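Local coordinates for protein MxaA (Stigmatella aurantiaca, PDB 4W4T) that forms the terminal reductase domain of the myxalamid PKS-NRPS assembly line, a Rossmann-fold unit that binds NADPH and probably releases the carrier-bound chain by reduction to a primary alcohol, at residues V247-D259 with L402-F415. Numbering follows the deposited sequence.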
loop_
_atom_site.group_PDB
_atom_site.type_symbol
_atom_site.label_atom_id
_atom_site.label_comp_id
_atom_site.label_asym_id
_atom_site.label_seq_id
_atom_site.Cartn_x
_atom_site.Cartn_y
_atom_site.Cartn_z
ATOM N N VAL A 247 21.894 1.981 0.668
ATOM C CA VAL A 247 22.525 3.179 1.210
ATOM C C VAL A 247 21.959 3.512 2.585
ATOM O O VAL A 247 20.769 3.802 2.713
ATOM C CB VAL A 247 22.335 4.383 0.259
ATOM C CG1 VAL A 247 22.909 5.651 0.882
ATOM C CG2 VAL A 247 22.976 4.089 -1.090
ATOM N N THR A 248 22.815 3.465 3.608
ATOM C CA THR A 248 22.368 3.626 4.986
ATOM C C THR A 248 22.893 4.930 5.597
ATOM O O THR A 248 23.518 5.731 4.907
ATOM C CB THR A 248 22.795 2.414 5.857
ATOM O OG1 THR A 248 24.224 2.288 5.852
ATOM C CG2 THR A 248 22.186 1.129 5.288
ATOM N N GLY A 249 22.648 5.127 6.890
ATOM C CA GLY A 249 22.955 6.386 7.556
ATOM C C GLY A 249 24.398 6.850 7.464
ATOM O O GLY A 249 25.304 6.062 7.182
ATOM N N HIS A 250 24.618 8.142 7.693
ATOM C CA HIS A 250 25.967 8.684 7.783
ATOM C C HIS A 250 26.704 8.031 8.962
ATOM O O HIS A 250 26.159 7.978 10.047
ATOM C CB HIS A 250 25.917 10.196 7.963
ATOM C CG HIS A 250 27.247 10.861 7.829
ATOM N ND1 HIS A 250 28.167 10.900 8.857
ATOM C CD2 HIS A 250 27.814 11.527 6.791
ATOM C CE1 HIS A 250 29.244 11.554 8.455
ATOM N NE2 HIS A 250 29.055 11.941 7.202
ATOM N N SER A 251 27.930 7.563 8.741
ATOM C CA SER A 251 28.630 6.709 9.724
ATOM C C SER A 251 29.060 7.430 10.998
ATOM O O SER A 251 29.414 6.781 11.991
ATOM C CB SER A 251 29.867 6.060 9.095
ATOM O OG SER A 251 30.877 7.015 8.792
ATOM N N ARG A 252 29.032 8.761 10.978
ATOM C CA ARG A 252 29.466 9.542 12.131
ATOM C C ARG A 252 28.307 10.268 12.799
ATOM O O ARG A 252 28.153 10.187 14.014
ATOM C CB ARG A 252 30.550 10.545 11.722
ATOM C CG ARG A 252 31.831 9.894 11.248
ATOM C CD ARG A 252 32.385 8.965 12.313
ATOM N NE ARG A 252 33.585 8.253 11.877
ATOM C CZ ARG A 252 34.822 8.722 12.007
ATOM N NH1 ARG A 252 35.029 9.915 12.558
ATOM N NH2 ARG A 252 35.854 8.000 11.585
ATOM N N THR A 253 27.487 10.966 12.012
ATOM C CA THR A 253 26.329 11.684 12.549
ATOM C C THR A 253 25.093 10.804 12.710
ATOM O O THR A 253 24.165 11.145 13.445
ATOM C CB THR A 253 25.915 12.878 11.637
ATOM O OG1 THR A 253 25.397 12.367 10.400
ATOM C CG2 THR A 253 27.096 13.793 11.350
ATOM N N GLY A 254 25.053 9.689 11.986
ATOM C CA GLY A 254 23.870 8.850 11.979
ATOM C C GLY A 254 22.742 9.398 11.123
ATOM O O GLY A 254 21.637 8.846 11.122
ATOM N N ALA A 255 23.002 10.489 10.407
ATOM C CA ALA A 255 21.964 11.120 9.582
ATOM C C ALA A 255 21.370 10.093 8.638
ATOM O O ALA A 255 22.088 9.430 7.899
ATOM C CB ALA A 255 22.522 12.294 8.806
ATOM N N TRP A 256 20.057 9.945 8.694
ATOM C CA TRP A 256 19.391 8.899 7.938
ATOM C C TRP A 256 17.928 9.221 7.786
ATOM O O TRP A 256 17.216 9.442 8.760
ATOM C CB TRP A 256 19.549 7.550 8.629
ATOM C CG TRP A 256 19.348 6.338 7.766
ATOM C CD1 TRP A 256 18.947 6.290 6.459
ATOM C CD2 TRP A 256 19.540 4.982 8.177
ATOM N NE1 TRP A 256 18.886 4.981 6.033
ATOM C CE2 TRP A 256 19.247 4.159 7.069
ATOM C CE3 TRP A 256 19.942 4.385 9.375
ATOM C CZ2 TRP A 256 19.339 2.766 7.130
ATOM C CZ3 TRP A 256 20.038 3.010 9.434
ATOM C CH2 TRP A 256 19.733 2.214 8.315
ATOM N N ASN A 257 17.488 9.247 6.543
ATOM C CA ASN A 257 16.100 9.494 6.212
ATOM C C ASN A 257 15.165 8.396 6.765
ATOM O O ASN A 257 15.237 7.261 6.319
ATOM C CB ASN A 257 16.006 9.608 4.693
ATOM C CG ASN A 257 14.625 9.477 4.201
ATOM O OD1 ASN A 257 13.719 10.166 4.666
ATOM N ND2 ASN A 257 14.426 8.560 3.270
ATOM N N THR A 258 14.292 8.724 7.721
ATOM C CA THR A 258 13.543 7.675 8.455
ATOM C C THR A 258 12.378 7.015 7.714
ATOM O O THR A 258 11.840 6.022 8.182
ATOM C CB THR A 258 12.961 8.204 9.787
ATOM O OG1 THR A 258 11.988 9.224 9.532
ATOM C CG2 THR A 258 14.063 8.735 10.709
ATOM N N ASP A 259 11.971 7.574 6.582
ATOM C CA ASP A 259 10.951 6.951 5.742
ATOM C C ASP A 259 11.580 5.845 4.864
ATOM O O ASP A 259 10.892 5.121 4.142
ATOM C CB ASP A 259 10.258 8.038 4.908
ATOM C CG ASP A 259 9.541 7.490 3.693
ATOM O OD1 ASP A 259 8.465 6.873 3.870
ATOM O OD2 ASP A 259 10.077 7.629 2.564
ATOM N N LEU A 402 28.833 1.252 14.667
ATOM C CA LEU A 402 28.042 1.859 13.576
ATOM C C LEU A 402 26.555 1.753 13.900
ATOM O O LEU A 402 25.809 2.726 13.802
ATOM C CB LEU A 402 28.321 1.192 12.223
ATOM C CG LEU A 402 27.563 1.831 11.035
ATOM C CD1 LEU A 402 28.153 3.196 10.718
ATOM C CD2 LEU A 402 27.553 0.947 9.805
ATOM N N ILE A 403 26.119 0.567 14.308
ATOM C CA ILE A 403 24.708 0.387 14.622
ATOM C C ILE A 403 24.292 1.281 15.794
ATOM O O ILE A 403 23.205 1.836 15.791
ATOM C CB ILE A 403 24.375 -1.078 14.919
ATOM C CG1 ILE A 403 24.640 -1.930 13.674
ATOM C CG2 ILE A 403 22.918 -1.236 15.388
ATOM C CD1 ILE A 403 24.121 -1.344 12.381
ATOM N N SER A 404 25.166 1.464 16.778
ATOM C CA SER A 404 24.831 2.356 17.890
ATOM C C SER A 404 24.691 3.803 17.410
ATOM O O SER A 404 23.793 4.525 17.838
ATOM C CB SER A 404 25.879 2.268 19.001
ATOM O OG SER A 404 25.530 3.131 20.069
ATOM N N THR A 405 25.583 4.214 16.518
ATOM C CA THR A 405 25.497 5.544 15.918
ATOM C C THR A 405 24.139 5.733 15.248
ATOM O O THR A 405 23.449 6.729 15.485
ATOM C CB THR A 405 26.641 5.766 14.918
ATOM O OG1 THR A 405 27.883 5.764 15.629
ATOM C CG2 THR A 405 26.479 7.112 14.179
ATOM N N TYR A 406 23.735 4.747 14.452
ATOM C CA TYR A 406 22.438 4.785 13.760
ATOM C C TYR A 406 21.279 4.829 14.745
ATOM O O TYR A 406 20.434 5.722 14.690
ATOM C CB TYR A 406 22.286 3.568 12.845
ATOM C CG TYR A 406 23.139 3.574 11.586
ATOM C CD1 TYR A 406 23.849 4.705 11.196
ATOM C CD2 TYR A 406 23.206 2.450 10.771
ATOM C CE1 TYR A 406 24.611 4.706 10.037
ATOM C CE2 TYR A 406 23.956 2.445 9.601
ATOM C CZ TYR A 406 24.648 3.576 9.234
ATOM O OH TYR A 406 25.382 3.584 8.064
ATOM N N LEU A 407 21.230 3.859 15.657
ATOM C CA LEU A 407 20.126 3.801 16.601
ATOM C C LEU A 407 20.053 5.054 17.491
ATOM O O LEU A 407 18.966 5.537 17.764
ATOM C CB LEU A 407 20.234 2.534 17.458
ATOM C CG LEU A 407 20.114 1.235 16.657
ATOM C CD1 LEU A 407 20.274 -0.009 17.556
ATOM C CD2 LEU A 407 18.789 1.183 15.909
ATOM N N SER A 408 21.201 5.576 17.932
ATOM C CA SER A 408 21.212 6.761 18.802
ATOM C C SER A 408 20.544 7.966 18.122
ATOM O O SER A 408 19.775 8.702 18.747
ATOM C CB SER A 408 22.644 7.130 19.215
ATOM O OG SER A 408 23.314 6.036 19.843
ATOM N N SER A 409 20.835 8.138 16.837
ATOM C CA SER A 409 20.225 9.199 16.039
ATOM C C SER A 409 18.712 9.005 15.895
ATOM O O SER A 409 17.942 9.955 16.046
ATOM C CB SER A 409 20.884 9.268 14.660
ATOM O OG SER A 409 20.268 10.272 13.851
ATOM N N LEU A 410 18.279 7.777 15.620
ATOM C CA LEU A 410 16.860 7.489 15.501
ATOM C C LEU A 410 16.118 7.737 16.804
ATOM O O LEU A 410 14.980 8.203 16.786
ATOM C CB LEU A 410 16.637 6.046 15.041
ATOM C CG LEU A 410 17.219 5.768 13.655
ATOM C CD1 LEU A 410 17.106 4.293 13.317
ATOM C CD2 LEU A 410 16.514 6.627 12.614
ATOM N N VAL A 411 16.753 7.417 17.933
ATOM C CA VAL A 411 16.149 7.703 19.233
ATOM C C VAL A 411 16.078 9.214 19.447
ATOM O O VAL A 411 15.039 9.740 19.847
ATOM C CB VAL A 411 16.926 7.041 20.401
ATOM C CG1 VAL A 411 16.432 7.565 21.743
ATOM C CG2 VAL A 411 16.776 5.542 20.350
ATOM N N HIS A 412 17.170 9.914 19.151
ATOM C CA HIS A 412 17.251 11.350 19.392
ATOM C C HIS A 412 16.201 12.100 18.576
ATOM O O HIS A 412 15.644 13.104 19.025
ATOM C CB HIS A 412 18.646 11.870 19.059
ATOM C CG HIS A 412 18.795 13.351 19.220
ATOM N ND1 HIS A 412 18.867 13.965 20.455
ATOM C CD2 HIS A 412 18.891 14.345 18.303
ATOM C CE1 HIS A 412 18.999 15.267 20.292
ATOM N NE2 HIS A 412 19.018 15.525 18.993
ATOM N N ARG A 413 15.922 11.589 17.382
ATOM C CA ARG A 413 14.967 12.224 16.486
ATOM C C ARG A 413 13.549 11.726 16.709
ATOM O O ARG A 413 12.629 12.121 16.005
ATOM C CB ARG A 413 15.394 12.003 15.037
ATOM C CG ARG A 413 16.694 12.702 14.703
ATOM C CD ARG A 413 17.030 12.584 13.235
ATOM N NE ARG A 413 17.822 11.391 12.969
ATOM C CZ ARG A 413 17.632 10.581 11.934
ATOM N NH1 ARG A 413 16.654 10.832 11.059
ATOM N NH2 ARG A 413 18.424 9.523 11.776
ATOM N N GLY A 414 13.367 10.857 17.692
ATOM C CA GLY A 414 12.031 10.457 18.095
ATOM C C GLY A 414 11.418 9.372 17.230
ATOM O O GLY A 414 10.244 9.051 17.372
ATOM N N PHE A 415 12.217 8.801 16.334
ATOM C CA PHE A 415 11.740 7.721 15.471
ATOM C C PHE A 415 11.618 6.406 16.259
ATOM O O PHE A 415 10.690 5.620 16.048
ATOM C CB PHE A 415 12.677 7.570 14.273
ATOM C CG PHE A 415 12.234 6.545 13.277
ATOM C CD1 PHE A 415 11.158 6.792 12.439
ATOM C CD2 PHE A 415 12.903 5.338 13.163
ATOM C CE1 PHE A 415 10.751 5.846 11.517
ATOM C CE2 PHE A 415 12.502 4.394 12.241
ATOM C CZ PHE A 415 11.420 4.651 11.416
HETATM O O HOH W 1 29.772 5.026 13.908
HETATM O O HOH W 2 21.761 12.819 13.519
HETATM O O HOH W 3 20.280 6.772 11.780
#
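With its ring swung to the side opposite its carbonyl carbon (chi1 -72°), Tyr406 leans from helix 400-412 into the loop after strand 239-248, where Trp256, its CG anti to the backbone N (chi1 -159°), brings CZ3 to 3.5 Å from Tyr406 CD2. The broad indole suits this site, its edge meeting the phenol face, planes at 54°, while Leu402 lies over the opposite face. A tyrosine fits because its hydroxyl can accept and donate at once: from Thr248 OG1 at 2.8 Å, to Gly249 O at 2.6 Å. A phenylalanine here would probably leave Gly249 O and Thr248 OG1 without this shared mate. Gly254 tolerates positive phi, and any CB would clash with Thr405 O. Arginine's several N-H groups let Arg413 donate through NH1 to Trp256 O (2.7 Å) while NE and NH2 grip Ser409 OG side-on, fixing the guanidinium. Thr258, branched at CB, sets that carbon over the Phe415 ring, 3.8 Å from its centroid (CH-pi), and CG2 against Leu410. The C-terminal helix thus packs on the Rossmann sheet's outgoing loop, with helix 318-328 behind it, helix 261-272 beside Trp256 and Phe415, and the NADPH-binding Phe66 against Trp256.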